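Local coordinates for protein proabylysin (Pyrococcus abyssi, PDB 4JIU) that is the zinc-binding zymogen form of abylysin, a minigluzincin metallopeptidase that, once active, probably hydrolyses peptide bonds, at residues A89-I92 / E93-M97; N48-E51 / E52-F55; W77-V80 / E81-F84. The protein carries 1 engineered substitution. All coordinates share one frame; numbering follows the deposited sequence.

Contact 1 (A89-I92 / E93-M97); sequences AKEI and EDRIM
Two ion pairs, Lys90 with Glu93 and Glu91 with Arg95, join neighbouring turns of helix 88-100, the first of them beside the zinc site. That pair spans three residues. The bend of the Lys90 chain at chi2 (-68°) lays it along the helix and brings NZ to Glu93, 2.6 Å from OE2, on the syn side but well out of the carboxylate plane. The other carboxylate oxygen, Glu93 OE1, is hydrogen-bonded to Tyr56 OH, so both oxygens of the group are held. An alanine here removes both oxygens, which would probably leave the Lys90 ammonium without its counter-charge and free to swing, and the Tyr56 hydroxyl without this partner. The second pair spans four residues: Arg95 NE reaches Glu91 OE2 at 2.7 Å, on the anti lone pair and close to the guanidinium plane, while NH2 adds a weak bond to that oxygen at 3.3 Å. The planes stand 71° apart, and both nitrogens use the one oxygen; this is not the coplanar bidentate pairing. Ile92 CD1 lies over one guanidinium face, 3.8 Å from Arg95 NH1, and Ile92 CG2 meets Ile96 CD1 at 4.0 Å. Regular bonds such as Ile96 N to Ile92 O (3.0 Å) carry the backbone. Ala89, Ile92 and Arg95 pack on helix 51-67, Ala89 and Glu93 also touch helix 74-80, and Ile96 rests on Ile30 in a loop beside the strands.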
ATOM      1  N   ALA A  89      -0.470 -10.927   5.031  1.00 11.81           N
ATOM      2  CA  ALA A  89      -1.160  -9.736   4.520  1.00 11.82           C
ATOM      3  C   ALA A  89      -2.550  -9.606   5.061  1.00 12.34           C
ATOM      4  O   ALA A  89      -3.011  -8.528   5.424  1.00 13.47           O
ATOM      5  CB  ALA A  89      -1.275  -9.830   2.986  1.00 12.97           C
ATOM      6  N   LYS A  90      -3.293 -10.713   5.137  1.00 12.83           N
ATOM      7  CA  LYS A  90      -4.658 -10.620   5.645  1.00 14.66           C
ATOM      8  C   LYS A  90      -4.638 -10.289   7.121  1.00 13.44           C
ATOM      9  O   LYS A  90      -5.538  -9.586   7.568  1.00 14.74           O
ATOM     10  CB  LYS A  90      -5.408 -11.911   5.329  1.00 22.10           C
ATOM     11  CG  LYS A  90      -5.895 -11.985   3.874  1.00 30.57           C
ATOM     12  CD  LYS A  90      -7.009 -10.965   3.569  1.00 39.99           C
ATOM     13  CE  LYS A  90      -7.015 -10.548   2.103  1.00 36.99           C
ATOM     14  NZ  LYS A  90      -7.889  -9.373   1.824  1.00 37.36           N
ATOM     15  N   GLU A  91      -3.690 -10.764   7.894  1.00 13.92           N
ATOM     16  CA  GLU A  91      -3.557 -10.433   9.314  1.00 13.73           C
ATOM     17  C   GLU A  91      -3.343  -8.911   9.481  1.00 12.66           C
ATOM     18  O   GLU A  91      -3.965  -8.237  10.314  1.00 14.10           O
ATOM     19  CB  GLU A  91      -2.435 -11.186   9.978  1.00 15.80           C
ATOM     20  CG  GLU A  91      -2.149 -10.852  11.417  1.00 18.96           C
ATOM     21  CD  GLU A  91      -3.334 -10.910  12.352  1.00 25.23           C
ATOM     22  OE1 GLU A  91      -4.200 -11.791  12.116  1.00 31.45           O
ATOM     23  OE2 GLU A  91      -3.332 -10.065  13.296  1.00 29.02           O
ATOM     24  N   ILE A  92      -2.449  -8.342   8.690  1.00 12.27           N
ATOM     25  CA  ILE A  92      -2.186  -6.903   8.799  1.00 11.92           C
ATOM     26  C   ILE A  92      -3.399  -6.130   8.314  1.00 11.52           C
ATOM     27  O   ILE A  92      -3.769  -5.106   8.899  1.00 12.62           O
ATOM     28  CB  ILE A  92      -0.884  -6.551   8.089  1.00 12.05           C
ATOM     29  CG1 ILE A  92       0.315  -7.258   8.707  1.00 14.56           C
ATOM     30  CG2 ILE A  92      -0.698  -5.041   8.055  1.00 14.68           C
ATOM     31  CD1 ILE A  92       0.527  -7.153  10.209  1.00 17.51           C
ATOM     32  N   GLU A  93      -4.030  -6.513   7.216  1.00 12.71           N
ATOM     33  CA  GLU A  93      -5.266  -5.880   6.818  1.00 12.92           C
ATOM     34  C   GLU A  93      -6.312  -5.880   7.923  1.00 14.53           C
ATOM     35  O   GLU A  93      -6.980  -4.880   8.127  1.00 15.05           O
ATOM     36  CB  GLU A  93      -5.855  -6.577   5.596  1.00 14.74           C
ATOM     37  CG  GLU A  93      -5.144  -6.255   4.320  1.00 14.66           C
ATOM     38  CD  GLU A  93      -5.856  -6.797   3.098  1.00 20.09           C
ATOM     39  OE1 GLU A  93      -5.205  -6.763   2.053  1.00 19.15           O
ATOM     40  OE2 GLU A  93      -7.024  -7.249   3.089  1.00 28.72           O
ATOM     41  N   ASP A  94      -6.414  -6.966   8.618  1.00 13.93           N
ATOM     42  CA  ASP A  94      -7.381  -7.052   9.714  1.00 15.23           C
ATOM     43  C   ASP A  94      -7.036  -6.046  10.791  1.00 13.73           C
ATOM     44  O   ASP A  94      -7.922  -5.419  11.381  1.00 15.97           O
ATOM     45  CB  ASP A  94      -7.408  -8.475  10.273  1.00 17.12           C
ATOM     46  CG  ASP A  94      -8.128  -9.502   9.426  1.00 22.75           C
ATOM     47  OD1 ASP A  94      -8.832  -9.093   8.468  1.00 34.58           O
ATOM     48  OD2 ASP A  94      -8.047 -10.738   9.629  1.00 35.15           O
ATOM     49  N   ARG A  95      -5.754  -5.927  11.120  1.00 13.04           N
ATOM     50  CA  ARG A  95      -5.340  -4.932  12.137  1.00 12.92           C
ATOM     51  C   ARG A  95      -5.716  -3.531  11.719  1.00 12.16           C
ATOM     52  O   ARG A  95      -6.162  -2.700  12.514  1.00 13.36           O
ATOM     53  CB  ARG A  95      -3.842  -5.098  12.445  1.00 13.92           C
ATOM     54  CG  ARG A  95      -3.477  -6.468  13.037  1.00 15.59           C
ATOM     55  CD  ARG A  95      -2.003  -6.619  13.337  1.00 16.56           C
ATOM     56  NE  ARG A  95      -1.663  -7.973  13.719  1.00 19.09           N
ATOM     57  CZ  ARG A  95      -0.437  -8.397  14.042  1.00 19.61           C
ATOM     58  NH1 ARG A  95       0.571  -7.534  13.977  1.00 25.17           N
ATOM     59  NH2 ARG A  95      -0.214  -9.648  14.390  1.00 27.63           N
ATOM     60  N   ILE A  96      -5.445  -3.175  10.480  1.00 12.14           N
ATOM     61  CA  ILE A  96      -5.740  -1.852   9.968  1.00 11.91           C
ATOM     62  C   ILE A  96      -7.219  -1.578   9.983  1.00 12.33           C
ATOM     63  O   ILE A  96      -7.692  -0.522  10.415  1.00 13.21           O
ATOM     64  CB  ILE A  96      -5.178  -1.688   8.540  1.00 13.14           C
ATOM     65  CG1 ILE A  96      -3.662  -1.741   8.578  1.00 13.87           C
ATOM     66  CG2 ILE A  96      -5.726  -0.414   7.930  1.00 15.17           C
ATOM     67  CD1 ILE A  96      -3.041  -1.911   7.214  1.00 16.28           C
ATOM     68  N   MET A  97      -8.021  -2.552   9.567  1.00 13.36           N
ATOM     69  CA  MET A  97      -9.473  -2.406   9.621  1.00 14.70           C
ATOM     70  C   MET A  97      -9.968  -2.266  11.053  1.00 14.69           C
ATOM     71  O   MET A  97     -10.853  -1.441  11.280  1.00 15.20           O
ATOM     72  CB  MET A  97     -10.158  -3.609   8.971  1.00 16.50           C
ATOM     73  CG  MET A  97     -11.641  -3.579   9.255  1.00 20.86           C
ATOM     74  SD  MET A  97     -12.552  -2.294   8.432  1.00 29.51           S
ATOM     75  CE  MET A  97     -14.097  -2.231   9.344  1.00 87.65           C
TER

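Contact 2 (N48-E51 / E52-F55); sequences NLEE and EEMF
Leu49 and Met54 close over the first turn of helix 51-67, with Leu49 CB 3.8 Å from Met54 CG. This is the more closely packed side of the contact. Met54 is deposited in two conformers, so the course of its chain beyond CG is less certain. Glu53 belongs to the same side: in the conformer described, one of two, its OE1 lies 3.5 Å from Leu49 CD2, and its side chain touches Arg95 and Ile96 of helix 88-100. Glu50 N meets Glu53 OE1 at 3.1 Å from above the carboxylate plane; because Glu53 has a second conformer, the bond is not certain. Behind these side chains the backbone already makes helical bonds: Met54 N donates to Glu50 O at 2.9 Å, almost straight (171° at the hydrogen), and Phe55 N donates to Glu51 O at 2.8 Å. Phe55 has its CG anti to the backbone N (chi1 -161°), which carries the ring off this turn onto Leu5, His8 and Ala9 of helix 2-13, while its CB stays 3.3 Å from Glu51 O. Glu52 packs against Ile92 and Phe84 and forms a salt bridge with Arg88.

The solvent side is that of Glu50 and Glu51. Glu50 runs alongside Glu53 in the same direction, their carboxylate planes 56° apart. Glu51 is exposed, its chain extended beyond CG. Acidic groups at this end are likely to suit the positive pole of the helix dipole.

Leu49, just ahead of the N-cap residue Glu50, and Met54 form a hydrophobic staple. The Glu53 carboxylate, where its bond holds, supplies one half of a capping box; together they mark the N-terminus of the helix that carries the HExxH zinc motif.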
ATOM      1  N   ASN A  48      -0.448   7.647  11.334  1.00 19.28           N
ATOM      2  CA  ASN A  48      -0.423   7.264  12.722  1.00 20.95           C
ATOM      3  C   ASN A  48      -0.492   5.754  12.949  1.00 22.99           C
ATOM      4  O   ASN A  48      -0.612   5.268  14.097  1.00 22.52           O
ATOM      5  CB  ASN A  48      -1.610   7.901  13.483  1.00 23.31           C
ATOM      6  CG  ASN A  48      -1.607   9.414  13.471  1.00 30.80           C
ATOM      7  OD1 ASN A  48      -0.551  10.050  13.585  1.00 38.47           O
ATOM      8  ND2 ASN A  48      -2.790   9.986  13.293  1.00 36.83           N
ATOM      9  N   LEU A  49      -0.447   4.943  11.918  1.00 21.24           N
ATOM     10  CA  LEU A  49      -0.389   3.480  12.048  1.00 16.96           C
ATOM     11  C   LEU A  49       0.970   3.002  12.499  1.00 16.98           C
ATOM     12  O   LEU A  49       1.959   3.759  12.432  1.00 21.05           O
ATOM     13  CB  LEU A  49      -0.767   2.833  10.723  1.00 13.81           C
ATOM     14  CG  LEU A  49      -2.213   2.931  10.260  1.00 14.42           C
ATOM     15  CD1 LEU A  49      -2.289   2.481   8.812  1.00 14.84           C
ATOM     16  CD2 LEU A  49      -3.098   2.162  11.204  1.00 19.73           C
ATOM     17  N   GLU A  50       1.077   1.752  12.973  1.00 18.75           N
ATOM     18  CA  GLU A  50       2.388   1.179  13.242  1.00 19.83           C
ATOM     19  C   GLU A  50       3.187   1.028  11.925  1.00 15.29           C
ATOM     20  O   GLU A  50       2.618   0.963  10.863  1.00 14.09           O
ATOM     21  CB  GLU A  50       2.304  -0.179  13.907  1.00 24.43           C
ATOM     22  CG  GLU A  50       1.388  -0.543  15.047  1.00 31.35           C
ATOM     23  CD  GLU A  50       1.937  -0.077  16.387  1.00 42.61           C
ATOM     24  OE1 GLU A  50       1.332  -0.430  17.411  1.00 43.50           O
ATOM     25  OE2 GLU A  50       2.953   0.643  16.303  1.00 55.74           O
ATOM     26  N   GLU A  51       4.517   0.938  12.035  1.00 15.11           N
ATOM     27  CA  GLU A  51       5.337   0.896  10.823  1.00 14.21           C
ATOM     28  C   GLU A  51       4.968  -0.262   9.919  1.00 12.81           C
ATOM     29  O   GLU A  51       4.957  -0.069   8.714  1.00 12.71           O
ATOM     30  CB  GLU A  51       6.857   0.830  11.106  1.00 17.82           C
ATOM     31  CG  GLU A  51       7.472   2.110  11.501  1.00 26.18           C
ATOM     32  CD  GLU A  51       8.971   2.112  11.712  1.00 29.81           C
ATOM     33  OE1 GLU A  51       9.505   1.110  12.239  1.00 24.74           O
ATOM     34  OE2 GLU A  51       9.562   3.155  11.335  1.00 43.32           O
ATOM     35  N   GLU A  52       4.741  -1.475  10.465  1.00 12.75           N
ATOM     36  CA  GLU A  52       4.448  -2.592   9.574  1.00 11.92           C
ATOM     37  C   GLU A  52       3.149  -2.365   8.839  1.00 10.47           C
ATOM     38  O   GLU A  52       2.999  -2.792   7.692  1.00 11.43           O
ATOM     39  CB  GLU A  52       4.415  -3.916  10.397  1.00 16.34           C
ATOM     40  CG  GLU A  52       4.149  -5.143   9.556  1.00 17.07           C
ATOM     41  CD  GLU A  52       4.104  -6.512  10.211  1.00 15.27           C
ATOM     42  OE1 GLU A  52       4.242  -7.599   9.510  1.00  9.85           O
ATOM     43  OE2 GLU A  52       3.850  -6.518  11.446  1.00 20.45           O
ATOM     44  N   GLU A  53       2.153  -1.748   9.494  1.00 11.23           N
ATOM     45  CA  GLU A  53       0.874  -1.458   8.869  0.68 10.77           C
ATOM     46  C   GLU A  53       1.023  -0.387   7.779  1.00 11.06           C
ATOM     47  O   GLU A  53       0.452  -0.531   6.725  1.00 10.40           O
ATOM     48  CB  GLU A  53      -0.157  -1.044   9.902  0.68 11.79           C
ATOM     49  CG  GLU A  53      -0.498  -2.062  10.937  0.68 14.34           C
ATOM     50  CD  GLU A  53      -1.015  -1.571  12.272  0.68 18.18           C
ATOM     51  OE1 GLU A  53      -1.092  -0.360  12.539  0.68 18.03           O
ATOM     52  OE2 GLU A  53      -1.320  -2.497  13.071  0.68 22.05           O
ATOM     53  N   MET A  54       1.782   0.663   8.073  1.00 10.68           N
ATOM     54  CA  MET A  54       2.059   1.665   7.013  1.00 11.12           C
ATOM     55  C   MET A  54       2.775   1.020   5.832  1.00 10.15           C
ATOM     56  O   MET A  54       2.474   1.298   4.677  1.00 10.95           O
ATOM     57  CB  MET A  54       2.936   2.788   7.583  1.00 12.16           C
ATOM     58  CG  MET A  54       2.260   3.681   8.567  0.56 15.57           C
ATOM     59  SD  MET A  54       3.263   5.118   9.053  0.56 18.80           S
ATOM     60  CE  MET A  54       3.926   4.480  10.581  0.56 31.43           C
ATOM     61  N   PHE A  55       3.774   0.195   6.154  1.00  9.84           N
ATOM     62  CA  PHE A  55       4.525  -0.474   5.100  1.00  9.60           C
ATOM     63  C   PHE A  55       3.592  -1.375   4.280  1.00  9.30           C
ATOM     64  O   PHE A  55       3.723  -1.439   3.062  1.00 10.03           O
ATOM     65  CB  PHE A  55       5.685  -1.283   5.691  1.00 10.31           C
ATOM     66  CG  PHE A  55       6.756  -1.627   4.687  1.00 10.49           C
ATOM     67  CD1 PHE A  55       7.433  -0.623   3.987  1.00 12.85           C
ATOM     68  CD2 PHE A  55       7.092  -2.964   4.457  1.00 12.58           C
ATOM     69  CE1 PHE A  55       8.430  -0.937   3.118  1.00 14.70           C
ATOM     70  CE2 PHE A  55       8.145  -3.257   3.572  1.00 12.21           C
ATOM     71  CZ  PHE A  55       8.786  -2.244   2.913  1.00 13.55           C
TER

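Contact 3 (W77-V80 / E81-F84); sequences WREV and EKVF
Glu79 and Lys82 lie side by side at the end of helix 74-80, their charged ends joined by a salt bridge of 2.7 Å between Glu79 OE1 and Lys82 NZ. The ammonium comes to the syn side of the oxygen, 28° out of the carboxylate plane. The Glu79 chain is bent at its second torsion (chi2 -62°), which brings the carboxylate back beside the extended lysine. A water ties the two ends once more, accepting from Lys82 NZ at 2.9 Å and donating to Glu79 OE2, and that same oxygen forms a salt bridge with Lys66 of helix 51-67; Glu79 thus holds two lysines.

Beneath them the backbone positions the pair. Glu81 N still makes the four-residue bond to Trp77 O (2.9 Å), but Lys82 N turns to Glu79 O (3.0 Å), three residues back. Val80 O is gripped by two donors, Val83 N at 3.0 Å from above the carbonyl plane and Phe84 N at 2.9 Å, nearly straight at its hydrogen (177°). Val80 CG1 then meets Phe84 CD1 at 4.2 Å.

Farther out, Phe84 sets its ring edge-to-face with Tyr56, and the Trp77 ring meets that of the zinc ligand His72. Mixed three- and four-residue bonds of this kind are characteristic of a helix C-terminus tightening into a 3-10-like turn, here on the helix that follows His72.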
ATOM      1  N   TRP A  77      -0.778 -10.491  -5.627  1.00 11.35           N
ATOM      2  CA  TRP A  77      -0.406 -11.041  -4.345  1.00 12.15           C
ATOM      3  C   TRP A  77       1.041 -11.513  -4.341  1.00 12.14           C
ATOM      4  O   TRP A  77       1.705 -11.453  -3.335  1.00 12.23           O
ATOM      5  CB  TRP A  77      -1.342 -12.153  -3.863  1.00 12.79           C
ATOM      6  CG  TRP A  77      -2.666 -11.625  -3.474  1.00 12.38           C
ATOM      7  CD1 TRP A  77      -3.861 -11.894  -4.065  1.00 12.64           C
ATOM      8  CD2 TRP A  77      -2.980 -10.691  -2.422  1.00 12.41           C
ATOM      9  NE1 TRP A  77      -4.907 -11.231  -3.486  1.00 13.34           N
ATOM     10  CE2 TRP A  77      -4.380 -10.463  -2.449  1.00 13.05           C
ATOM     11  CE3 TRP A  77      -2.236 -10.009  -1.464  1.00 12.92           C
ATOM     12  CZ2 TRP A  77      -5.057  -9.603  -1.558  1.00 13.52           C
ATOM     13  CZ3 TRP A  77      -2.893  -9.160  -0.571  1.00 13.80           C
ATOM     14  CH2 TRP A  77      -4.277  -8.967  -0.632  1.00 14.82           C
ATOM     15  N   ARG A  78       1.554 -11.964  -5.520  1.00 13.75           N
ATOM     16  CA  ARG A  78       2.965 -12.321  -5.585  1.00 14.16           C
ATOM     17  C   ARG A  78       3.884 -11.143  -5.227  1.00 13.04           C
ATOM     18  O   ARG A  78       4.892 -11.333  -4.551  1.00 14.03           O
ATOM     19  CB  ARG A  78       3.313 -12.801  -6.985  1.00 18.70           C
ATOM     20  CG  ARG A  78       4.711 -13.067  -7.408  1.00 25.01           C
ATOM     21  CD  ARG A  78       4.828 -13.930  -8.658  1.00 35.74           C
ATOM     22  NE  ARG A  78       4.849 -13.189  -9.921  1.00 45.45           N
ATOM     23  CZ  ARG A  78       4.001 -13.211 -10.938  1.00 43.76           C
ATOM     24  NH1 ARG A  78       2.899 -13.972 -10.942  1.00 45.70           N
ATOM     25  NH2 ARG A  78       4.197 -12.454 -12.022  1.00 55.74           N
ATOM     26  N   GLU A  79       3.501  -9.938  -5.649  1.00 12.06           N
ATOM     27  CA  GLU A  79       4.323  -8.782  -5.284  1.00 12.14           C
ATOM     28  C   GLU A  79       4.247  -8.553  -3.775  1.00 10.94           C
ATOM     29  O   GLU A  79       5.244  -8.317  -3.107  1.00 11.26           O
ATOM     30  CB  GLU A  79       3.854  -7.537  -6.024  1.00 12.71           C
ATOM     31  CG  GLU A  79       3.997  -7.629  -7.526  1.00 14.71           C
ATOM     32  CD  GLU A  79       5.431  -7.798  -7.969  1.00 17.59           C
ATOM     33  OE1 GLU A  79       6.390  -7.465  -7.234  1.00 17.72           O
ATOM     34  OE2 GLU A  79       5.608  -8.184  -9.155  1.00 27.11           O
ATOM     35  N   VAL A  80       3.037  -8.545  -3.210  1.00 10.36           N
ATOM     36  CA  VAL A  80       2.853  -8.346  -1.757  1.00 10.14           C
ATOM     37  C   VAL A  80       3.661  -9.341  -0.950  1.00 10.25           C
ATOM     38  O   VAL A  80       4.276  -8.985   0.071  1.00 10.60           O
ATOM     39  CB  VAL A  80       1.347  -8.401  -1.415  1.00  9.99           C
ATOM     40  CG1 VAL A  80       1.143  -8.400   0.076  1.00 12.53           C
ATOM     41  CG2 VAL A  80       0.570  -7.286  -2.086  1.00 11.21           C
ATOM     42  N   GLU A  81       3.709 -10.570  -1.456  1.00 10.01           N
ATOM     43  CA  GLU A  81       4.390 -11.659  -0.761  1.00 10.99           C
ATOM     44  C   GLU A  81       5.902 -11.589  -0.820  1.00 11.52           C
ATOM     45  O   GLU A  81       6.578 -12.354  -0.156  1.00 12.42           O
ATOM     46  CB  GLU A  81       3.837 -13.003  -1.272  1.00 13.87           C
ATOM     47  CG  GLU A  81       2.402 -13.227  -0.773  1.00 14.13           C
ATOM     48  CD  GLU A  81       1.678 -14.357  -1.430  1.00 18.58           C
ATOM     49  OE1 GLU A  81       0.429 -14.392  -1.319  1.00 18.71           O
ATOM     50  OE2 GLU A  81       2.327 -15.208  -2.064  1.00 26.80           O
ATOM     51  N   LYS A  82       6.453 -10.619  -1.549  1.00 11.17           N
ATOM     52  CA  LYS A  82       7.887 -10.317  -1.405  1.00 11.44           C
ATOM     53  C   LYS A  82       8.212  -9.742  -0.036  1.00 10.19           C
ATOM     54  O   LYS A  82       9.392  -9.773   0.360  1.00 11.61           O
ATOM     55  CB  LYS A  82       8.363  -9.364  -2.536  1.00 12.31           C
ATOM     56  CG  LYS A  82       8.220 -10.033  -3.890  1.00 12.99           C
ATOM     57  CD  LYS A  82       8.561  -9.044  -4.994  1.00 13.72           C
ATOM     58  CE  LYS A  82       8.560  -9.671  -6.356  1.00 16.78           C
ATOM     59  NZ  LYS A  82       8.840  -8.654  -7.396  1.00 18.92           N
ATOM     60  N   VAL A  83       7.215  -9.277   0.695  1.00 10.97           N
ATOM     61  CA  VAL A  83       7.375  -8.756   2.036  1.00 11.15           C
ATOM     62  C   VAL A  83       6.518  -9.562   3.032  1.00 10.29           C
ATOM     63  O   VAL A  83       7.075  -9.946   4.050  1.00 11.26           O
ATOM     64  CB  VAL A  83       6.958  -7.268   2.136  1.00 11.11           C
ATOM     65  CG1 VAL A  83       7.015  -6.804   3.569  1.00 12.32           C
ATOM     66  CG2 VAL A  83       7.880  -6.457   1.256  1.00 12.33           C
ATOM     67  N   PHE A  84       5.236  -9.766   2.715  1.00 10.45           N
ATOM     68  CA  PHE A  84       4.290 -10.331   3.679  1.00 10.82           C
ATOM     69  C   PHE A  84       3.963 -11.765   3.282  1.00 11.12           C
ATOM     70  O   PHE A  84       3.202 -11.955   2.324  1.00 12.03           O
ATOM     71  CB  PHE A  84       3.027  -9.482   3.698  1.00 10.64           C
ATOM     72  CG  PHE A  84       3.303  -8.069   4.166  1.00 10.87           C
ATOM     73  CD1 PHE A  84       3.539  -7.046   3.255  1.00 11.13           C
ATOM     74  CD2 PHE A  84       3.367  -7.743   5.499  1.00 11.28           C
ATOM     75  CE1 PHE A  84       3.834  -5.763   3.635  1.00 12.21           C
ATOM     76  CE2 PHE A  84       3.628  -6.472   5.945  1.00 12.21           C
ATOM     77  CZ  PHE A  84       3.881  -5.476   4.991  1.00 11.90           C
TER
HETATM   78  O   HOH W   1       8.066 -10.021  -9.843  1.00 59.37           O

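Contacts 1 and 3 lie beside the zinc site, whereas contact 2 lies farther off. The Glu93 side chain is about 6 Å from the zinc ion, that of Trp77 about 7 Å, and that of Leu49 about 14 Å. Contacts 1 and 3, with centres 14 Å apart, meet where Glu93 OE1 lies 3.6 Å from Trp77 CH2. Contact 2 touches both: Ile92 CD1 of contact 1 lies 3.6 Å from Glu52 OE2, and Val83 CG1 of contact 3 lies 3.7 Å from Phe55 CE2. Helix 51-67, begun by contact 2, carries the zinc ligands His60 and His64; in this zymogen the C-terminal Val105 also binds the metal.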